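Local structure of apical membrane antigen 1, soluble form (Toxoplasma gondii, 2X2Z) at residues A[59-64]-A[193-198]; A[153-158]-A[205-210]; A[242-247]-A[322-327]. The protein acts in host cell invasion as an essential parasite-surface component of the moving junction, the ring formed between parasite and host plasma membranes. One frame throughout, in Å; residues are numbered along the deposited sequence.

Contact 1: residues A[59-64]-A[193-198]; sequences KHIELQ and FKPRKS
The imidazole of His60 lies over the backbone of Arg196, with the carbonyl oxygen Arg196 O beneath one face, 3.3 Å from CD2 and displaced toward the rim of the ring. At the edge, close to the ring plane, comes Ser198 N, while Arg196 CB touches CE1. This placement follows from a chi1 of 46°, which holds CG in the cleft between the two main-chain branches and folds the ring back over the partner strand. The same Arg196 O accepts the amide of His60 (N to O 3.0 Å), so one oxygen meets both the backbone and the ring of a single residue. On the side of the ribbon that carries His60, Glu62 and Arg196 run side by side. Their carboxylate and guanidinium planes stand 84° apart, and the salt bridge between Glu62 OE2 and Arg196 NH1, at 3.3 Å, is a weak hydrogen bond. The arginine chain bends at chi2 and chi3, and its guanidinium meets Glu62 through NH1 and a second carboxylate, Glu267, through NE; Glu267 also receives the amide of Lys197. On the opposite side of the ribbon the contact is apolar: Ile61 CG2 meets Phe193 CB at 3.8 Å, Ile61 CD1 reaches Pro195 CB at 4.0 Å, and Leu63 CD1 approaches Phe193 CB from farther along. The two strands form a two-stranded antiparallel ribbon, with His60–Arg196 and Glu62–Lys194 as hydrogen-bonded pairs and Ile61–Pro195 and Leu63–Phe193 as non-hydrogen-bonded ones. This ribbon belongs to domain I. Phe193 meets Phe96 edge to face, and helix 258-267, from domain II, packs through Phe266 on Lys59, Pro195 and Lys197 and through Trp262 on Lys197.

Contact 2: residues A[153-158]-A[205-210]; sequences PFVYDS and LIYGSA
Ile206 O receives the amide of Tyr156 at 2.9 Å from Tyr156 N, and the CA-H of Val155 comes to the same oxygen, with CA 3.2 Å away. The donor nitrogen is tilted 22° out of the carbonyl plane. In the reverse direction Ile206 N gives its hydrogen to Tyr156 O, and the ring of bonds is repeated at Phe154 and Gly208. The Phe154 side chain leans back across the partner strand: with chi1 at 69° the ring is tucked over the main chain and across to Gly208. Gly208 N sits beneath the centre of one face, 3.9 Å from the plane, while Ser209 O meets the edge at CE2, 3.3 Å away. With no side chain on Gly208, the aromatic ring can lie directly against the main chain. These strands are neighbours in the five-stranded antiparallel sheet of domain I, where 205-208 runs between 56-57 and 150-157, and 162-165 flanks 150-157 on its far side. Helix 127-136 packs on Phe154 through Leu128, Cys131, Ala132 and Ala135. The opposite face of the sheet carries Val155, Tyr207, Asp157 and Leu205. Val155 and Tyr207 cross at about a right angle, with CG2 touching CD1 at 3.7 Å. Near the hydroxyl end of that phenol, the Pro153 ring lies alongside, its CG 3.6 Å from Tyr207 OH. Leu205 directs CD2 against the methylene of Asp157, 3.7 Å from CB, while the Asp157 carboxylate has a partner of its own, OD1 accepting from Lys160 N. Back on the Phe154 face, Ile206 CD1 lies against Ser158, whose hydroxyl is hydrogen-bonded to His204 O.

Contact 3: residues A[242-247]-A[322-327]; sequences LDYTEL and ALSDQV. With NAG (2-acetamido-2-deoxy-beta-D-glucopyranose), chain E.
Tyr244 lays its phenol flat across Ser324, so that Ser324 CB sits under the centre of one aromatic face. Ser324 CB is 3.3 Å from the ring centroid and only 5° off the normal, a close CH-pi contact. The chi1 of -66° places CG anti to the carbonyl carbon of Tyr244, and the ring then extends over 322-327, toward the loop that follows strand 319-324. There the hydroxyl finds a backbone acceptor: Tyr244 OH donates to Gln326 O at 2.7 Å, almost in line with the carbonyl bond. The ring is thus fixed twice, by the serine against its face and by the hydrogen bond at its far end. Ala322 O approaches the ring from its rim, and at the root of the side chain Tyr244 CB meets Ala322 CB at 4.1 Å. Each strand gives way to a turn closed by a side-chain acceptor. Asp243 OD2 accepts from Thr245 N at 2.8 Å, forming an Asx turn as strand 240-243 passes into a 3-10 segment; Ser324 OG accepts from Gln326 N at 2.9 Å, forming an ST turn as strand 319-324 ends. Ser324 consequently serves both sides, its methylene supporting the phenol while its hydroxyl shapes the loop that presents the Gln326 carbonyl. The strands belong to two different sheets of domain II, one of three strands and the other of five, and Tyr244 spans the join, with Tyr308 of the larger sheet and Phe233 of the smaller also against it. Arg232 pairs with Asp243 OD1. Beyond the turn Val327 faces the glycan attached to Asn23, its CG1 3.8 Å from O7 of the N-acetylglucosamine.

In the fold
Contacts 1 and 2 belong together in domain I, whereas contact 3 lies in domain II. The centres of the first two are 13 Å apart and they touch directly: Lys59 NZ of contact 1 lies 3.4 Å from Tyr207 CE2 of contact 2, a cation-pi pair, and is also hydrogen-bonded to Gln171 OE1 and Tyr33 O. Along the sequence their segments alternate, so the chain visits the ribbon and the sheet by turns. Contact 3 is separate, its centre 27 Å from that of contact 1 and 29 Å from that of contact 2, with nearest atoms about 11 Å and about 19 Å away. Its glycan is carried by Asn23 of domain I, so Val327 brings a domain II loop beside domain I.

Contact 1: residues A[59-64]-A[193-198]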
loop_
_atom_site.group_PDB
_atom_site.type_symbol
_atom_site.label_atom_id
_atom_site.label_comp_id
_atom_site.label_asym_id
_atom_site.label_seq_id
_atom_site.Cartn_x
_atom_site.Cartn_y
_atom_site.Cartn_z
ATOM N N LYS A 59 4.836 -1.145 -4.553
ATOM C CA LYS A 59 4.478 0.030 -5.371
ATOM C C LYS A 59 5.666 0.718 -6.041
ATOM O O LYS A 59 6.685 1.049 -5.419
ATOM C CB LYS A 59 3.643 1.079 -4.585
ATOM C CG LYS A 59 3.393 2.436 -5.395
ATOM C CD LYS A 59 2.273 3.283 -4.790
ATOM C CE LYS A 59 2.470 4.731 -5.323
ATOM N NZ LYS A 59 1.572 5.694 -4.605
ATOM N N HIS A 60 5.537 0.899 -7.354
ATOM C CA HIS A 60 6.516 1.635 -8.186
ATOM C C HIS A 60 5.724 2.457 -9.215
ATOM O O HIS A 60 4.531 2.211 -9.430
ATOM C CB HIS A 60 7.544 0.729 -8.895
ATOM C CG HIS A 60 6.967 -0.482 -9.573
ATOM N ND1 HIS A 60 6.782 -0.553 -10.947
ATOM C CD2 HIS A 60 6.445 -1.626 -9.071
ATOM C CE1 HIS A 60 6.231 -1.720 -11.261
ATOM N NE2 HIS A 60 6.037 -2.399 -10.147
ATOM N N ILE A 61 6.355 3.460 -9.790
ATOM C CA ILE A 61 5.688 4.278 -10.781
ATOM C C ILE A 61 6.246 3.937 -12.123
ATOM O O ILE A 61 7.414 4.110 -12.337
ATOM C CB ILE A 61 5.888 5.797 -10.506
ATOM C CG1 ILE A 61 5.464 6.131 -9.036
ATOM C CG2 ILE A 61 5.132 6.610 -11.553
ATOM C CD1 ILE A 61 3.930 5.757 -8.699
ATOM N N GLU A 62 5.399 3.425 -12.997
ATOM C CA GLU A 62 5.799 3.038 -14.354
ATOM C C GLU A 62 5.749 4.287 -15.257
ATOM O O GLU A 62 4.783 5.067 -15.225
ATOM C CB GLU A 62 4.893 1.923 -14.877
ATOM C CG GLU A 62 5.171 1.535 -16.322
ATOM C CD GLU A 62 4.101 0.578 -16.873
ATOM O OE1 GLU A 62 4.456 -0.568 -17.265
ATOM O OE2 GLU A 62 2.910 0.943 -16.883
ATOM N N LEU A 63 6.801 4.541 -16.005
ATOM C CA LEU A 63 6.909 5.809 -16.731
ATOM C C LEU A 63 6.602 5.446 -18.169
ATOM O O LEU A 63 6.768 4.295 -18.536
ATOM C CB LEU A 63 8.346 6.361 -16.692
ATOM C CG LEU A 63 8.791 7.239 -15.518
ATOM C CD1 LEU A 63 7.948 7.099 -14.220
ATOM C CD2 LEU A 63 10.299 7.344 -15.330
ATOM N N GLN A 64 6.246 6.413 -18.980
ATOM C CA GLN A 64 6.025 6.136 -20.432
ATOM C C GLN A 64 6.846 7.032 -21.393
ATOM O O GLN A 64 6.306 7.622 -22.362
ATOM C CB GLN A 64 4.523 6.136 -20.722
ATOM C CG GLN A 64 3.723 5.242 -19.691
ATOM C CD GLN A 64 2.230 5.071 -19.986
ATOM O OE1 GLN A 64 1.362 5.190 -19.075
ATOM N NE2 GLN A 64 1.914 4.695 -21.229
ATOM N N PHE A 193 2.643 8.536 -16.719
ATOM C CA PHE A 193 3.111 7.582 -15.717
ATOM C C PHE A 193 1.949 7.191 -14.842
ATOM O O PHE A 193 0.938 7.948 -14.730
ATOM C CB PHE A 193 4.296 8.181 -14.887
ATOM C CG PHE A 193 4.037 9.509 -14.317
ATOM C CD1 PHE A 193 3.312 9.651 -13.118
ATOM C CD2 PHE A 193 4.494 10.634 -14.965
ATOM C CE1 PHE A 193 3.096 10.932 -12.573
ATOM C CE2 PHE A 193 4.301 11.880 -14.460
ATOM C CZ PHE A 193 3.574 12.042 -13.246
ATOM N N LYS A 194 2.056 6.020 -14.234
ATOM C CA LYS A 194 1.017 5.538 -13.343
ATOM C C LYS A 194 1.599 4.605 -12.336
ATOM O O LYS A 194 2.621 4.017 -12.601
ATOM C CB LYS A 194 -0.106 4.804 -14.133
ATOM C CG LYS A 194 0.376 3.562 -14.915
ATOM C CD LYS A 194 -0.788 3.093 -15.878
ATOM C CE LYS A 194 -0.662 1.644 -16.313
ATOM N NZ LYS A 194 -1.574 1.445 -17.553
ATOM N N PRO A 195 0.908 4.410 -11.188
ATOM C CA PRO A 195 1.384 3.441 -10.175
ATOM C C PRO A 195 1.137 1.975 -10.651
ATOM O O PRO A 195 0.144 1.733 -11.325
ATOM C CB PRO A 195 0.483 3.685 -8.994
ATOM C CG PRO A 195 -0.083 5.116 -9.228
ATOM C CD PRO A 195 -0.290 5.155 -10.717
ATOM N N ARG A 196 2.047 1.053 -10.303
ATOM C CA ARG A 196 1.882 -0.351 -10.596
ATOM C C ARG A 196 2.442 -1.140 -9.443
ATOM O O ARG A 196 3.290 -0.633 -8.702
ATOM C CB ARG A 196 2.704 -0.767 -11.833
ATOM C CG ARG A 196 2.363 -0.104 -13.151
ATOM C CD ARG A 196 1.074 -0.661 -13.737
ATOM N NE ARG A 196 1.181 -2.099 -13.969
ATOM C CZ ARG A 196 1.311 -2.645 -15.180
ATOM N NH1 ARG A 196 1.322 -1.882 -16.278
ATOM N NH2 ARG A 196 1.409 -3.959 -15.289
ATOM N N LYS A 197 1.947 -2.376 -9.307
ATOM C CA LYS A 197 2.670 -3.489 -8.718
ATOM C C LYS A 197 2.782 -4.583 -9.767
ATOM O O LYS A 197 2.003 -4.601 -10.732
ATOM C CB LYS A 197 1.849 -4.047 -7.569
ATOM C CG LYS A 197 1.778 -3.060 -6.356
ATOM C CD LYS A 197 1.453 -3.808 -5.071
ATOM C CE LYS A 197 1.281 -2.757 -3.934
ATOM N NZ LYS A 197 0.964 -3.403 -2.620
ATOM N N SER A 198 3.745 -5.483 -9.626
ATOM C CA SER A 198 3.941 -6.461 -10.679
ATOM C C SER A 198 3.968 -7.799 -10.037
ATOM O O SER A 198 4.460 -7.931 -8.902
ATOM C CB SER A 198 5.232 -6.137 -11.421
ATOM O OG SER A 198 5.741 -7.239 -12.143
#

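Contact 2: residues A[153-158]-A[205-210]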
loop_
_atom_site.group_PDB
_atom_site.type_symbol
_atom_site.label_atom_id
_atom_site.label_comp_id
_atom_site.label_asym_id
_atom_site.label_seq_id
_atom_site.Cartn_x
_atom_site.Cartn_y
_atom_site.Cartn_z
ATOM N N PRO A 153 7.868 11.959 -0.728
ATOM C CA PRO A 153 7.649 10.565 -0.467
ATOM C C PRO A 153 8.994 9.839 -0.654
ATOM O O PRO A 153 9.955 10.422 -1.200
ATOM C CB PRO A 153 6.578 10.181 -1.530
ATOM C CG PRO A 153 6.842 11.164 -2.687
ATOM C CD PRO A 153 7.111 12.436 -1.915
ATOM N N PHE A 154 9.088 8.570 -0.252
ATOM C CA PHE A 154 10.353 7.875 -0.398
ATOM C C PHE A 154 10.115 6.512 -1.020
ATOM O O PHE A 154 9.031 6.018 -0.927
ATOM C CB PHE A 154 10.980 7.655 0.986
ATOM C CG PHE A 154 10.230 6.666 1.834
ATOM C CD1 PHE A 154 10.564 5.306 1.790
ATOM C CD2 PHE A 154 9.169 7.094 2.667
ATOM C CE1 PHE A 154 9.885 4.375 2.558
ATOM C CE2 PHE A 154 8.464 6.174 3.440
ATOM C CZ PHE A 154 8.821 4.795 3.384
ATOM N N VAL A 155 11.170 5.901 -1.566
ATOM C CA VAL A 155 11.187 4.472 -1.852
ATOM C C VAL A 155 12.386 3.819 -1.217
ATOM O O VAL A 155 13.508 4.228 -1.453
ATOM C CB VAL A 155 11.228 4.241 -3.376
ATOM C CG1 VAL A 155 11.464 2.753 -3.694
ATOM C CG2 VAL A 155 9.986 4.831 -3.934
ATOM N N TYR A 156 12.144 2.787 -0.418
ATOM C CA TYR A 156 13.237 1.957 0.081
ATOM C C TYR A 156 13.438 0.814 -0.937
ATOM O O TYR A 156 12.567 -0.034 -1.137
ATOM C CB TYR A 156 12.946 1.418 1.498
ATOM C CG TYR A 156 14.176 0.751 2.099
ATOM C CD1 TYR A 156 15.407 1.392 2.008
ATOM C CD2 TYR A 156 14.108 -0.523 2.716
ATOM C CE1 TYR A 156 16.567 0.814 2.478
ATOM C CE2 TYR A 156 15.276 -1.136 3.229
ATOM C CZ TYR A 156 16.506 -0.444 3.104
ATOM O OH TYR A 156 17.714 -0.968 3.535
ATOM N N ASP A 157 14.612 0.798 -1.567
ATOM C CA ASP A 157 15.046 -0.344 -2.340
ATOM C C ASP A 157 15.742 -1.221 -1.348
ATOM O O ASP A 157 16.919 -0.978 -1.000
ATOM C CB ASP A 157 16.024 0.114 -3.394
ATOM C CG ASP A 157 16.587 -1.009 -4.149
ATOM O OD1 ASP A 157 16.627 -2.100 -3.569
ATOM O OD2 ASP A 157 16.964 -0.793 -5.315
ATOM N N SER A 158 15.004 -2.227 -0.890
ATOM C CA SER A 158 15.429 -3.104 0.183
ATOM C C SER A 158 16.483 -4.086 -0.297
ATOM O O SER A 158 17.195 -4.655 0.512
ATOM C CB SER A 158 14.251 -3.859 0.747
ATOM O OG SER A 158 13.587 -4.685 -0.222
ATOM N N LEU A 205 11.026 -3.051 -3.770
ATOM C CA LEU A 205 10.732 -1.601 -3.606
ATOM C C LEU A 205 9.515 -1.318 -2.706
ATOM O O LEU A 205 8.421 -1.841 -2.950
ATOM C CB LEU A 205 10.537 -0.915 -4.980
ATOM C CG LEU A 205 11.664 -1.019 -6.021
ATOM C CD1 LEU A 205 11.378 -0.104 -7.225
ATOM C CD2 LEU A 205 13.055 -0.649 -5.423
ATOM N N ILE A 206 9.718 -0.460 -1.700
ATOM C CA ILE A 206 8.659 -0.004 -0.795
ATOM C C ILE A 206 8.466 1.523 -0.882
ATOM O O ILE A 206 9.314 2.286 -0.507
ATOM C CB ILE A 206 8.922 -0.480 0.692
ATOM C CG1 ILE A 206 9.132 -2.007 0.761
ATOM C CG2 ILE A 206 7.750 -0.200 1.589
ATOM C CD1 ILE A 206 10.552 -2.347 0.862
ATOM N N TYR A 207 7.298 1.961 -1.271
ATOM C CA TYR A 207 6.974 3.359 -1.413
ATOM C C TYR A 207 6.223 3.807 -0.178
ATOM O O TYR A 207 5.433 3.042 0.397
ATOM C CB TYR A 207 6.005 3.458 -2.647
ATOM C CG TYR A 207 5.663 4.881 -3.083
ATOM C CD1 TYR A 207 6.329 5.478 -4.159
ATOM C CD2 TYR A 207 4.620 5.616 -2.447
ATOM C CE1 TYR A 207 6.002 6.805 -4.635
ATOM C CE2 TYR A 207 4.273 6.951 -2.905
ATOM C CZ TYR A 207 4.975 7.516 -3.976
ATOM O OH TYR A 207 4.684 8.771 -4.370
ATOM N N GLY A 208 6.408 5.079 0.211
ATOM C CA GLY A 208 5.701 5.631 1.389
ATOM C C GLY A 208 5.710 7.138 1.392
ATOM O O GLY A 208 6.568 7.712 0.788
ATOM N N SER A 209 4.717 7.785 2.003
ATOM C CA SER A 209 4.798 9.219 2.279
ATOM C C SER A 209 5.848 9.380 3.367
ATOM O O SER A 209 6.105 8.431 4.099
ATOM C CB SER A 209 3.461 9.759 2.844
ATOM O OG SER A 209 3.399 9.573 4.270
ATOM N N ALA A 210 6.424 10.568 3.507
ATOM C CA ALA A 210 7.387 10.790 4.561
ATOM C C ALA A 210 6.794 10.491 5.951
ATOM O O ALA A 210 7.567 10.329 6.903
ATOM C CB ALA A 210 7.891 12.239 4.520
#

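Contact 3: residues A[242-247]-A[322-327]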
loop_
_atom_site.group_PDB
_atom_site.type_symbol
_atom_site.label_atom_id
_atom_site.label_comp_id
_atom_site.label_asym_id
_atom_site.label_seq_id
_atom_site.Cartn_x
_atom_site.Cartn_y
_atom_site.Cartn_z
ATOM N N LEU A 242 -18.607 -14.365 7.652
ATOM C CA LEU A 242 -18.838 -14.570 6.191
ATOM C C LEU A 242 -17.583 -14.068 5.486
ATOM O O LEU A 242 -17.243 -12.898 5.593
ATOM C CB LEU A 242 -20.056 -13.766 5.715
ATOM C CG LEU A 242 -21.482 -14.371 5.763
ATOM C CD1 LEU A 242 -21.848 -14.891 7.154
ATOM C CD2 LEU A 242 -22.562 -13.357 5.255
ATOM N N ASP A 243 -16.877 -14.946 4.772
ATOM C CA ASP A 243 -15.802 -14.446 3.937
ATOM C C ASP A 243 -16.350 -13.606 2.776
ATOM O O ASP A 243 -17.593 -13.581 2.521
ATOM C CB ASP A 243 -14.798 -15.568 3.536
ATOM C CG ASP A 243 -15.322 -16.513 2.430
ATOM O OD1 ASP A 243 -15.139 -17.731 2.606
ATOM O OD2 ASP A 243 -15.886 -16.079 1.399
ATOM N N TYR A 244 -15.465 -12.863 2.107
ATOM C CA TYR A 244 -15.952 -11.940 1.084
ATOM C C TYR A 244 -16.796 -12.651 -0.031
ATOM O O TYR A 244 -17.625 -12.005 -0.635
ATOM C CB TYR A 244 -14.796 -11.183 0.456
ATOM C CG TYR A 244 -14.036 -10.218 1.367
ATOM C CD1 TYR A 244 -14.640 -9.629 2.499
ATOM C CD2 TYR A 244 -12.729 -9.875 1.062
ATOM C CE1 TYR A 244 -13.955 -8.693 3.253
ATOM C CE2 TYR A 244 -12.089 -8.962 1.762
ATOM C CZ TYR A 244 -12.668 -8.389 2.894
ATOM O OH TYR A 244 -11.890 -7.501 3.617
ATOM N N THR A 245 -16.599 -13.947 -0.273
ATOM C CA THR A 245 -17.362 -14.622 -1.346
ATOM C C THR A 245 -18.896 -14.649 -1.063
ATOM O O THR A 245 -19.740 -14.800 -2.001
ATOM C CB THR A 245 -16.882 -16.061 -1.643
ATOM O OG1 THR A 245 -17.160 -16.922 -0.529
ATOM C CG2 THR A 245 -15.384 -16.123 -2.086
ATOM N N GLU A 246 -19.255 -14.426 0.199
ATOM C CA GLU A 246 -20.678 -14.459 0.622
ATOM C C GLU A 246 -21.330 -13.090 0.676
ATOM O O GLU A 246 -22.524 -12.997 0.959
ATOM C CB GLU A 246 -20.847 -15.113 2.014
ATOM C CG GLU A 246 -20.572 -16.600 2.031
ATOM C CD GLU A 246 -21.236 -17.235 3.251
ATOM O OE1 GLU A 246 -22.461 -17.082 3.425
ATOM O OE2 GLU A 246 -20.536 -17.839 4.064
ATOM N N LEU A 247 -20.546 -12.042 0.432
ATOM C CA LEU A 247 -21.035 -10.676 0.394
ATOM C C LEU A 247 -21.415 -10.214 -1.039
ATOM O O LEU A 247 -20.706 -10.422 -2.020
ATOM C CB LEU A 247 -19.997 -9.721 1.000
ATOM C CG LEU A 247 -19.740 -9.507 2.506
ATOM C CD1 LEU A 247 -20.099 -10.619 3.463
ATOM C CD2 LEU A 247 -18.334 -9.014 2.778
ATOM N N ALA A 322 -11.232 -12.686 -4.530
ATOM C CA ALA A 322 -12.372 -11.977 -4.011
ATOM C C ALA A 322 -11.899 -10.614 -3.490
ATOM O O ALA A 322 -11.080 -10.552 -2.562
ATOM C CB ALA A 322 -13.013 -12.798 -2.893
ATOM N N LEU A 323 -12.418 -9.536 -4.074
ATOM C CA LEU A 323 -12.063 -8.180 -3.738
ATOM C C LEU A 323 -13.216 -7.428 -3.055
ATOM O O LEU A 323 -14.361 -7.473 -3.514
ATOM C CB LEU A 323 -11.648 -7.437 -5.003
ATOM C CG LEU A 323 -10.546 -8.054 -5.855
ATOM C CD1 LEU A 323 -10.556 -7.543 -7.377
ATOM C CD2 LEU A 323 -9.144 -7.829 -5.190
ATOM N N SER A 324 -12.902 -6.718 -1.969
ATOM C CA SER A 324 -13.952 -6.040 -1.196
ATOM C C SER A 324 -13.440 -4.706 -0.667
ATOM O O SER A 324 -12.262 -4.567 -0.365
ATOM C CB SER A 324 -14.383 -6.960 -0.023
ATOM O OG SER A 324 -15.389 -6.353 0.806
ATOM N N ASP A 325 -14.331 -3.725 -0.517
ATOM C CA ASP A 325 -13.976 -2.559 0.306
ATOM C C ASP A 325 -14.326 -2.708 1.777
ATOM O O ASP A 325 -14.150 -1.757 2.569
ATOM C CB ASP A 325 -14.617 -1.310 -0.254
ATOM C CG ASP A 325 -16.136 -1.389 -0.305
ATOM O OD1 ASP A 325 -16.693 -0.438 -0.863
ATOM O OD2 ASP A 325 -16.788 -2.328 0.240
ATOM N N GLN A 326 -14.854 -3.867 2.161
ATOM C CA GLN A 326 -15.253 -4.024 3.570
ATOM C C GLN A 326 -14.069 -4.353 4.510
ATOM O O GLN A 326 -13.462 -5.473 4.431
ATOM C CB GLN A 326 -16.292 -5.119 3.647
ATOM C CG GLN A 326 -17.574 -4.790 2.801
ATOM C CD GLN A 326 -18.374 -3.616 3.401
ATOM O OE1 GLN A 326 -18.365 -2.495 2.861
ATOM N NE2 GLN A 326 -18.982 -3.847 4.553
ATOM N N VAL A 327 -13.743 -3.438 5.409
ATOM C CA VAL A 327 -12.685 -3.710 6.399
ATOM C C VAL A 327 -12.995 -5.046 7.122
ATOM O O VAL A 327 -14.071 -5.227 7.619
ATOM C CB VAL A 327 -12.510 -2.537 7.364
ATOM C CG1 VAL A 327 -11.557 -2.915 8.608
ATOM C CG2 VAL A 327 -12.004 -1.286 6.588
HETATM C C1 NAG E . -11.795 1.053 10.656
HETATM C C2 NAG E . -13.050 0.639 11.432
HETATM C C3 NAG E . -14.114 1.692 11.207
HETATM C C4 NAG E . -13.578 3.112 11.529
HETATM C C5 NAG E . -12.219 3.380 10.854
HETATM C C6 NAG E . -11.663 4.705 11.390
HETATM C C7 NAG E . -13.800 -1.758 11.605
HETATM C C8 NAG E . -13.168 -1.932 12.958
HETATM N N2 NAG E . -13.674 -0.584 10.992
HETATM O O3 NAG E . -15.219 1.312 11.998
HETATM O O4 NAG E . -14.462 4.203 11.235
HETATM O O5 NAG E . -11.303 2.300 11.091
HETATM O O6 NAG E . -11.156 4.580 12.720
HETATM O O7 NAG E . -14.418 -2.717 11.067
#